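Local coordinates for protein ACDH-11, isoform b (Caenorhabditis elegans, PDB 4Y9J), which is a flavoprotein of the acyl-CoA dehydrogenase family that holds flavin-adenine dinucleotide in a pocket formed partly by its middle beta domain, at residues N96-L101 and Q282-E287; K258-S263 and I269-L274. All blocks are in the same frame, centred on the assembly; numbering follows the deposited sequence.

Contact 1 joins helix 96-107, in the N-terminal domain, to the loop 282-284 that leads into strand 285-298 of the middle domain, so it bridges two parts of the acyl-CoA dehydrogenase fold. Contact 2 lies wholly within the middle domain and falls between the two halves of contact 1 along the chain. Their centres are about 15 Å apart, and they meet where strands 269-274 and 285-298 run antiparallel as neighbours in one sheet. There Glu287 OE2 forms a salt bridge with Arg273 NH1 at 2.8 Å, and Glu287 O probably accepts a hydrogen bond from Val272 N. Strand 285-298 thus runs on from the loop that meets helix 96-107 and pairs with the strand of contact 2.

Contact 1. Residues N96-L101 and Q282-E287; sequences NEWHKL and QLPTAE
The indole NE1 of Trp98, whose six-membered ring packs against Pro284, is hydrogen-bonded to Asp228 OD2, a bond that probably limits the rotation of the indole. This is a helix-to-loop contact between the N-terminal and middle domains of the acyl-CoA dehydrogenase fold: helix 96-107 sends one tryptophan across to the loop that leads into strand 285-298. Trp98 reaches over because its CG stands anti to the backbone N (chi1 177°), and no other residue of 96-101 touches 282-287. Pro284 comes from the opposite direction and makes a CH-pi contact, its CD lying 4.2 Å from the centroid of the six-membered Trp98 ring and 23° off the ring normal, toward the rim. Gln282 O approaches the ring obliquely, 3.6 Å from Trp98 CE3, while the Gln282 side chain turns away and its NE2 is hydrogen-bonded to Asp438 OD2. Pro145 and Val142 also touch the buried indole. Two residues after Leu283, Thr285 touches the flavin-adenine dinucleotide, and the side chain of Leu283 itself lies about 5 Å from that cofactor, so this packing is close beside the flavin site. Leu283 crosses the indole obliquely, its CD1 methyl resting 3.6 Å from Trp98 CH2.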
ATOM      1  N   ASN B  96     -12.702 -11.952   4.299  1.00 29.49           N
ATOM      2  CA  ASN B  96     -13.819 -12.853   4.360  1.00 32.37           C
ATOM      3  C   ASN B  96     -13.375 -14.296   4.240  1.00 31.45           C
ATOM      4  O   ASN B  96     -13.951 -15.205   4.899  1.00 32.81           O
ATOM      5  CB  ASN B  96     -14.825 -12.567   3.256  1.00 36.40           C
ATOM      6  CG  ASN B  96     -15.686 -11.383   3.562  1.00 44.54           C
ATOM      7  OD1 ASN B  96     -15.722 -10.865   4.709  1.00 50.84           O
ATOM      8  ND2 ASN B  96     -16.466 -10.967   2.560  1.00 56.67           N
ATOM      9  N   GLU B  97     -12.351 -14.523   3.470  1.00 30.16           N
ATOM     10  CA  GLU B  97     -11.883 -15.896   3.234  1.00 30.65           C
ATOM     11  C   GLU B  97     -11.258 -16.609   4.527  1.00 30.49           C
ATOM     12  O   GLU B  97     -11.452 -17.827   4.695  1.00 29.63           O
ATOM     13  CB  GLU B  97     -10.934 -15.993   2.087  1.00 30.70           C
ATOM     14  CG  GLU B  97     -11.495 -15.614   0.721  1.00 32.88           C
ATOM     15  CD  GLU B  97     -11.495 -14.122   0.418  1.00 35.40           C
ATOM     16  OE1 GLU B  97     -11.187 -13.277   1.283  1.00 33.56           O
ATOM     17  OE2 GLU B  97     -11.721 -13.801  -0.720  1.00 40.73           O
ATOM     18  N   TRP B  98     -10.599 -15.845   5.404  1.00 29.65           N
ATOM     19  CA  TRP B  98     -10.119 -16.322   6.660  1.00 31.08           C
ATOM     20  C   TRP B  98     -11.351 -16.883   7.458  1.00 30.66           C
ATOM     21  O   TRP B  98     -11.303 -18.013   7.977  1.00 30.70           O
ATOM     22  CB  TRP B  98      -9.466 -15.212   7.454  1.00 29.80           C
ATOM     23  CG  TRP B  98      -9.009 -15.588   8.773  1.00 28.88           C
ATOM     24  CD1 TRP B  98      -9.698 -15.411   9.958  1.00 30.69           C
ATOM     25  CD2 TRP B  98      -7.765 -16.242   9.132  1.00 28.58           C
ATOM     26  NE1 TRP B  98      -8.918 -15.832  11.005  1.00 31.48           N
ATOM     27  CE2 TRP B  98      -7.775 -16.410  10.537  1.00 29.13           C
ATOM     28  CE3 TRP B  98      -6.654 -16.730   8.405  1.00 30.33           C
ATOM     29  CZ2 TRP B  98      -6.707 -17.012  11.227  1.00 29.87           C
ATOM     30  CZ3 TRP B  98      -5.582 -17.328   9.125  1.00 31.21           C
ATOM     31  CH2 TRP B  98      -5.640 -17.460  10.514  1.00 29.79           C
ATOM     32  N   HIS B  99     -12.390 -16.086   7.564  1.00 31.83           N
ATOM     33  CA  HIS B  99     -13.583 -16.493   8.243  1.00 32.47           C
ATOM     34  C   HIS B  99     -14.188 -17.751   7.610  1.00 33.57           C
ATOM     35  O   HIS B  99     -14.666 -18.633   8.326  1.00 32.24           O
ATOM     36  CB  HIS B  99     -14.624 -15.361   8.353  1.00 36.06           C
ATOM     37  CG  HIS B  99     -14.144 -14.192   9.156  1.00 41.01           C
ATOM     38  ND1 HIS B  99     -13.803 -14.280  10.498  1.00 44.22           N
ATOM     39  CD2 HIS B  99     -13.935 -12.899   8.800  1.00 45.13           C
ATOM     40  CE1 HIS B  99     -13.372 -13.104  10.921  1.00 47.18           C
ATOM     41  NE2 HIS B  99     -13.438 -12.253   9.907  1.00 49.44           N
ATOM     42  N   LYS B 100     -14.260 -17.793   6.289  1.00 32.18           N
ATOM     43  CA  LYS B 100     -14.815 -18.918   5.561  1.00 33.19           C
ATOM     44  C   LYS B 100     -14.036 -20.189   5.829  1.00 32.03           C
ATOM     45  O   LYS B 100     -14.651 -21.252   6.093  1.00 30.94           O
ATOM     46  CB  LYS B 100     -14.900 -18.631   4.063  1.00 35.22           C
ATOM     47  CG  LYS B 100     -15.501 -19.756   3.243  1.00 41.68           C
ATOM     48  CD  LYS B 100     -16.967 -20.060   3.573  1.00 44.11           C
ATOM     49  CE  LYS B 100     -17.466 -21.203   2.677  1.00 45.19           C
ATOM     50  NZ  LYS B 100     -18.873 -21.581   2.838  1.00 50.17           N
ATOM     51  N   LEU B 101     -12.728 -20.090   5.884  1.00 30.33           N
ATOM     52  CA  LEU B 101     -11.878 -21.240   6.236  1.00 31.09           C
ATOM     53  C   LEU B 101     -12.192 -21.802   7.634  1.00 31.42           C
ATOM     54  O   LEU B 101     -12.299 -23.002   7.820  1.00 31.91           O
ATOM     55  CB  LEU B 101     -10.425 -20.904   6.102  1.00 30.19           C
ATOM     56  CG  LEU B 101      -9.924 -20.777   4.648  1.00 31.11           C
ATOM     57  CD1 LEU B 101      -8.701 -19.884   4.542  1.00 28.92           C
ATOM     58  CD2 LEU B 101      -9.652 -22.111   4.031  1.00 31.46           C
ATOM     59  N   GLN B 282      -1.022 -14.497   6.558  1.00 24.63           N
ATOM     60  CA  GLN B 282      -2.449 -14.691   6.601  1.00 25.48           C
ATOM     61  C   GLN B 282      -3.003 -14.546   8.007  1.00 26.39           C
ATOM     62  O   GLN B 282      -4.158 -14.112   8.191  1.00 25.70           O
ATOM     63  CB  GLN B 282      -2.874 -16.091   6.073  1.00 25.50           C
ATOM     64  CG  GLN B 282      -2.175 -16.604   4.809  1.00 27.40           C
ATOM     65  CD  GLN B 282      -0.859 -17.335   5.101  1.00 26.99           C
ATOM     66  OE1 GLN B 282      -0.189 -17.117   6.102  1.00 26.26           O
ATOM     67  NE2 GLN B 282      -0.514 -18.186   4.220  1.00 27.42           N
ATOM     68  N   LEU B 283      -2.199 -14.974   8.970  1.00 24.62           N
ATOM     69  CA  LEU B 283      -2.587 -15.113  10.377  1.00 25.59           C
ATOM     70  C   LEU B 283      -2.431 -13.796  11.154  1.00 26.04           C
ATOM     71  O   LEU B 283      -1.352 -13.209  11.141  1.00 25.67           O
ATOM     72  CB  LEU B 283      -1.683 -16.210  10.967  1.00 24.98           C
ATOM     73  CG  LEU B 283      -1.695 -16.388  12.454  1.00 25.83           C
ATOM     74  CD1 LEU B 283      -2.965 -17.089  12.866  1.00 28.46           C
ATOM     75  CD2 LEU B 283      -0.529 -17.306  12.824  1.00 26.07           C
ATOM     76  N   PRO B 284      -3.456 -13.357  11.901  1.00 26.35           N
ATOM     77  CA  PRO B 284      -3.173 -12.131  12.644  1.00 27.44           C
ATOM     78  C   PRO B 284      -2.419 -12.437  13.926  1.00 28.81           C
ATOM     79  O   PRO B 284      -2.935 -13.196  14.751  1.00 29.32           O
ATOM     80  CB  PRO B 284      -4.541 -11.604  12.976  1.00 28.86           C
ATOM     81  CG  PRO B 284      -5.462 -12.742  12.751  1.00 28.88           C
ATOM     82  CD  PRO B 284      -4.876 -13.672  11.822  1.00 27.57           C
ATOM     83  N   THR B 285      -1.218 -11.968  14.045  1.00 25.15           N
ATOM     84  CA  THR B 285      -0.435 -12.173  15.271  1.00 25.82           C
ATOM     85  C   THR B 285      -0.174 -10.808  15.843  1.00 25.20           C
ATOM     86  O   THR B 285       0.418  -9.935  15.201  1.00 26.19           O
ATOM     87  CB  THR B 285       0.881 -12.950  14.984  1.00 27.77           C
ATOM     88  OG1 THR B 285       0.615 -14.234  14.390  1.00 28.80           O
ATOM     89  CG2 THR B 285       1.747 -13.070  16.224  1.00 27.48           C
ATOM     90  N   ALA B 286      -0.587 -10.595  17.090  1.00 27.38           N
ATOM     91  CA  ALA B 286      -0.477  -9.299  17.746  1.00 26.87           C
ATOM     92  C   ALA B 286       0.401  -9.308  18.943  1.00 27.69           C
ATOM     93  O   ALA B 286       0.718 -10.371  19.534  1.00 28.26           O
ATOM     94  CB  ALA B 286      -1.899  -8.854  18.175  1.00 30.48           C
ATOM     95  N   GLU B 287       0.779  -8.125  19.377  1.00 26.67           N
ATOM     96  CA  GLU B 287       1.238  -7.909  20.733  1.00 27.40           C
ATOM     97  C   GLU B 287       0.055  -7.372  21.540  1.00 29.26           C
ATOM     98  O   GLU B 287      -0.630  -6.436  21.095  1.00 31.12           O
ATOM     99  CB  GLU B 287       2.362  -6.887  20.791  1.00 28.65           C
ATOM    100  CG  GLU B 287       3.559  -7.289  19.928  1.00 29.00           C
ATOM    101  CD  GLU B 287       4.625  -6.225  19.756  1.00 29.89           C
ATOM    102  OE1 GLU B 287       4.663  -5.231  20.551  1.00 30.15           O
ATOM    103  OE2 GLU B 287       5.425  -6.442  18.793  1.00 30.05           O
TER

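Contact 2. Residues K258-S263 and I269-L274; sequences KIRDES and IQMVRL
Arg260 and Met271 cross at about a right angle, and the methyl CE of Met271 comes obliquely to the guanidinium, 3.5 Å from Arg260 NH2. Arg260 is extended from CG to NE, which carries its guanidinium from the loop 258-263 over to the strand 269-274, while Met271 is extended beyond CG (chi2 -168°) and pushes its thioether toward the loop. The contact itself is van der Waals packing, with no hydrogen bond between the two segments. The polar end of Arg260 is engaged instead with the backbone, since NH2 is hydrogen-bonded to Val227 O, a bond consistent with the guanidinium being held beside the methionine methyl. A second touch lies at the start of the strand, where the CD1 methyl of Ile269 stands 3.9 Å from Ile259 O. Farther along the loop, Asp261 OD1 accepts a hydrogen bond from Asn265 N and a weak one from Ser263 N at 2.8 Å, within the turn that precedes the strand. In the middle domain, the loop follows strand 252-258 and precedes strand 269-274; Ile259 and Ile269 both touch Trp189 of strand 186-189, Ile269 and Met271 pack on Leu288 of strand 285-298, and Met271 N is hydrogen-bonded to Asp90 OD1 of strand 88-93.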
ATOM      1  N   LYS B 258     -12.075 -15.197  28.032  1.00 38.35           N
ATOM      2  CA  LYS B 258     -12.756 -14.774  26.824  1.00 41.76           C
ATOM      3  C   LYS B 258     -12.052 -13.511  26.296  1.00 42.54           C
ATOM      4  O   LYS B 258     -11.777 -12.620  27.082  1.00 43.13           O
ATOM      5  CB  LYS B 258     -14.229 -14.450  27.044  1.00 49.19           C
ATOM      6  CG  LYS B 258     -15.127 -15.658  26.975  1.00 53.35           C
ATOM      7  CD  LYS B 258     -16.549 -15.258  27.151  1.00 63.09           C
ATOM      8  CE  LYS B 258     -17.180 -14.690  25.871  1.00 67.63           C
ATOM      9  NZ  LYS B 258     -17.106 -15.595  24.713  1.00 69.31           N
ATOM     10  N   ILE B 259     -11.781 -13.473  25.001  1.00 39.06           N
ATOM     11  CA  ILE B 259     -11.004 -12.387  24.398  1.00 39.63           C
ATOM     12  C   ILE B 259     -11.902 -11.141  24.330  1.00 42.04           C
ATOM     13  O   ILE B 259     -11.448 -10.001  24.562  1.00 44.01           O
ATOM     14  CB  ILE B 259     -10.443 -12.822  23.050  1.00 37.28           C
ATOM     15  CG1 ILE B 259      -9.434 -13.959  23.281  1.00 37.33           C
ATOM     16  CG2 ILE B 259      -9.743 -11.668  22.310  1.00 41.91           C
ATOM     17  CD1 ILE B 259      -8.795 -14.498  21.996  1.00 37.97           C
ATOM     18  N   ARG B 260     -13.179 -11.339  24.049  1.00 43.40           N
ATOM     19  CA  ARG B 260     -14.146 -10.244  23.893  1.00 43.07           C
ATOM     20  C   ARG B 260     -15.338 -10.485  24.763  1.00 49.17           C
ATOM     21  O   ARG B 260     -15.714 -11.615  25.011  1.00 49.89           O
ATOM     22  CB  ARG B 260     -14.592 -10.080  22.424  1.00 43.10           C
ATOM     23  CG  ARG B 260     -13.433  -9.673  21.514  1.00 44.32           C
ATOM     24  CD  ARG B 260     -13.777  -9.586  19.980  1.00 44.65           C
ATOM     25  NE  ARG B 260     -12.541  -9.254  19.272  1.00 45.46           N
ATOM     26  CZ  ARG B 260     -11.552 -10.122  18.970  1.00 47.10           C
ATOM     27  NH1 ARG B 260     -11.655 -11.447  19.180  1.00 44.15           N
ATOM     28  NH2 ARG B 260     -10.434  -9.625  18.410  1.00 48.76           N
ATOM     29  N   ASP B 261     -15.910  -9.398  25.273  1.00 52.57           N
ATOM     30  CA  ASP B 261     -17.025  -9.465  26.206  1.00 58.69           C
ATOM     31  C   ASP B 261     -18.334  -9.629  25.413  1.00 55.87           C
ATOM     32  O   ASP B 261     -18.297  -9.796  24.185  1.00 52.79           O
ATOM     33  CB  ASP B 261     -17.026  -8.220  27.109  1.00 63.44           C
ATOM     34  CG  ASP B 261     -17.530  -6.932  26.395  1.00 64.63           C
ATOM     35  OD1 ASP B 261     -17.912  -6.916  25.170  1.00 58.63           O
ATOM     36  OD2 ASP B 261     -17.553  -5.916  27.116  1.00 65.44           O
ATOM     37  N   GLU B 262     -19.471  -9.589  26.082  1.00 64.81           N
ATOM     38  CA  GLU B 262     -20.763  -9.731  25.354  1.00 72.23           C
ATOM     39  C   GLU B 262     -21.172  -8.574  24.345  1.00 76.08           C
ATOM     40  O   GLU B 262     -21.947  -8.812  23.418  1.00 79.02           O
ATOM     41  CB  GLU B 262     -21.919 -10.145  26.274  1.00 72.88           C
ATOM     42  CG  GLU B 262     -21.759  -9.934  27.778  1.00 79.52           C
ATOM     43  CD  GLU B 262     -23.030 -10.371  28.563  1.00 88.91           C
ATOM     44  OE1 GLU B 262     -23.472 -11.552  28.402  1.00 85.95           O
ATOM     45  OE2 GLU B 262     -23.601  -9.550  29.346  1.00 84.87           O
ATOM     46  N   SER B 263     -20.601  -7.371  24.478  1.00 77.50           N
ATOM     47  CA  SER B 263     -20.737  -6.297  23.451  1.00 68.53           C
ATOM     48  C   SER B 263     -19.752  -6.401  22.297  1.00 63.93           C
ATOM     49  O   SER B 263     -19.771  -5.619  21.358  1.00 61.29           O
ATOM     50  CB  SER B 263     -20.514  -4.945  24.121  1.00 73.11           C
ATOM     51  OG  SER B 263     -21.292  -4.829  25.301  1.00 77.25           O
ATOM     52  N   ILE B 269      -7.956  -5.664  27.149  1.00 33.70           N
ATOM     53  CA  ILE B 269      -6.866  -5.942  26.277  1.00 33.77           C
ATOM     54  C   ILE B 269      -6.791  -4.844  25.234  1.00 36.30           C
ATOM     55  O   ILE B 269      -7.814  -4.361  24.789  1.00 34.65           O
ATOM     56  CB  ILE B 269      -7.100  -7.273  25.502  1.00 34.93           C
ATOM     57  CG1 ILE B 269      -7.032  -8.466  26.456  1.00 38.52           C
ATOM     58  CG2 ILE B 269      -6.180  -7.465  24.311  1.00 34.59           C
ATOM     59  CD1 ILE B 269      -7.810  -9.667  25.904  1.00 40.96           C
ATOM     60  N   GLN B 270      -5.576  -4.450  24.884  1.00 33.51           N
ATOM     61  CA  GLN B 270      -5.328  -3.555  23.757  1.00 34.43           C
ATOM     62  C   GLN B 270      -4.344  -4.222  22.855  1.00 33.63           C
ATOM     63  O   GLN B 270      -3.367  -4.906  23.340  1.00 32.80           O
ATOM     64  CB  GLN B 270      -4.749  -2.196  24.213  1.00 34.38           C
ATOM     65  CG  GLN B 270      -5.817  -1.226  24.673  1.00 37.02           C
ATOM     66  CD  GLN B 270      -5.218   0.142  24.984  1.00 38.96           C
ATOM     67  OE1 GLN B 270      -4.047   0.337  24.824  1.00 41.93           O
ATOM     68  NE2 GLN B 270      -5.997   1.007  25.475  1.00 39.99           N
ATOM     69  N   MET B 271      -4.568  -4.125  21.562  1.00 31.05           N
ATOM     70  CA  MET B 271      -3.644  -4.700  20.643  1.00 32.24           C
ATOM     71  C   MET B 271      -2.640  -3.610  20.262  1.00 32.30           C
ATOM     72  O   MET B 271      -2.967  -2.594  19.597  1.00 31.61           O
ATOM     73  CB  MET B 271      -4.354  -5.211  19.416  1.00 34.84           C
ATOM     74  CG  MET B 271      -5.473  -6.244  19.633  1.00 38.74           C
ATOM     75  SD  MET B 271      -5.973  -7.003  18.053  1.00 38.85           S
ATOM     76  CE  MET B 271      -7.441  -7.807  18.658  1.00 45.76           C
ATOM     77  N   VAL B 272      -1.409  -3.802  20.641  1.00 32.04           N
ATOM     78  CA  VAL B 272      -0.398  -2.781  20.424  1.00 33.40           C
ATOM     79  C   VAL B 272      -0.057  -2.660  18.956  1.00 30.16           C
ATOM     80  O   VAL B 272       0.062  -1.533  18.472  1.00 30.95           O
ATOM     81  CB  VAL B 272       0.868  -3.049  21.294  1.00 33.81           C
ATOM     82  CG1 VAL B 272       1.940  -1.988  21.037  1.00 35.85           C
ATOM     83  CG2 VAL B 272       0.504  -3.051  22.761  1.00 37.84           C
ATOM     84  N   ARG B 273       0.184  -3.775  18.272  1.00 28.16           N
ATOM     85  CA  ARG B 273       0.448  -3.854  16.854  1.00 28.50           C
ATOM     86  C   ARG B 273       0.281  -5.255  16.335  1.00 26.03           C
ATOM     87  O   ARG B 273       0.237  -6.191  17.126  1.00 27.89           O
ATOM     88  CB  ARG B 273       1.894  -3.354  16.528  1.00 31.86           C
ATOM     89  CG  ARG B 273       2.896  -4.288  17.152  1.00 34.05           C
ATOM     90  CD  ARG B 273       4.284  -3.704  17.264  1.00 41.32           C
ATOM     91  NE  ARG B 273       4.868  -3.704  16.007  1.00 42.69           N
ATOM     92  CZ  ARG B 273       5.821  -4.543  15.600  1.00 46.89           C
ATOM     93  NH1 ARG B 273       6.309  -5.438  16.375  1.00 46.37           N
ATOM     94  NH2 ARG B 273       6.311  -4.406  14.380  1.00 42.46           N
ATOM     95  N   LEU B 274       0.147  -5.412  15.023  1.00 25.17           N
ATOM     96  CA  LEU B 274       0.299  -6.683  14.403  1.00 26.65           C
ATOM     97  C   LEU B 274       1.771  -6.893  14.041  1.00 29.25           C
ATOM     98  O   LEU B 274       2.443  -5.902  13.634  1.00 28.06           O
ATOM     99  CB  LEU B 274      -0.558  -6.885  13.172  1.00 28.44           C
ATOM    100  CG  LEU B 274      -2.058  -6.779  13.442  1.00 30.04           C
ATOM    101  CD1 LEU B 274      -2.812  -6.970  12.115  1.00 32.18           C
ATOM    102  CD2 LEU B 274      -2.508  -7.697  14.542  1.00 32.99           C
TER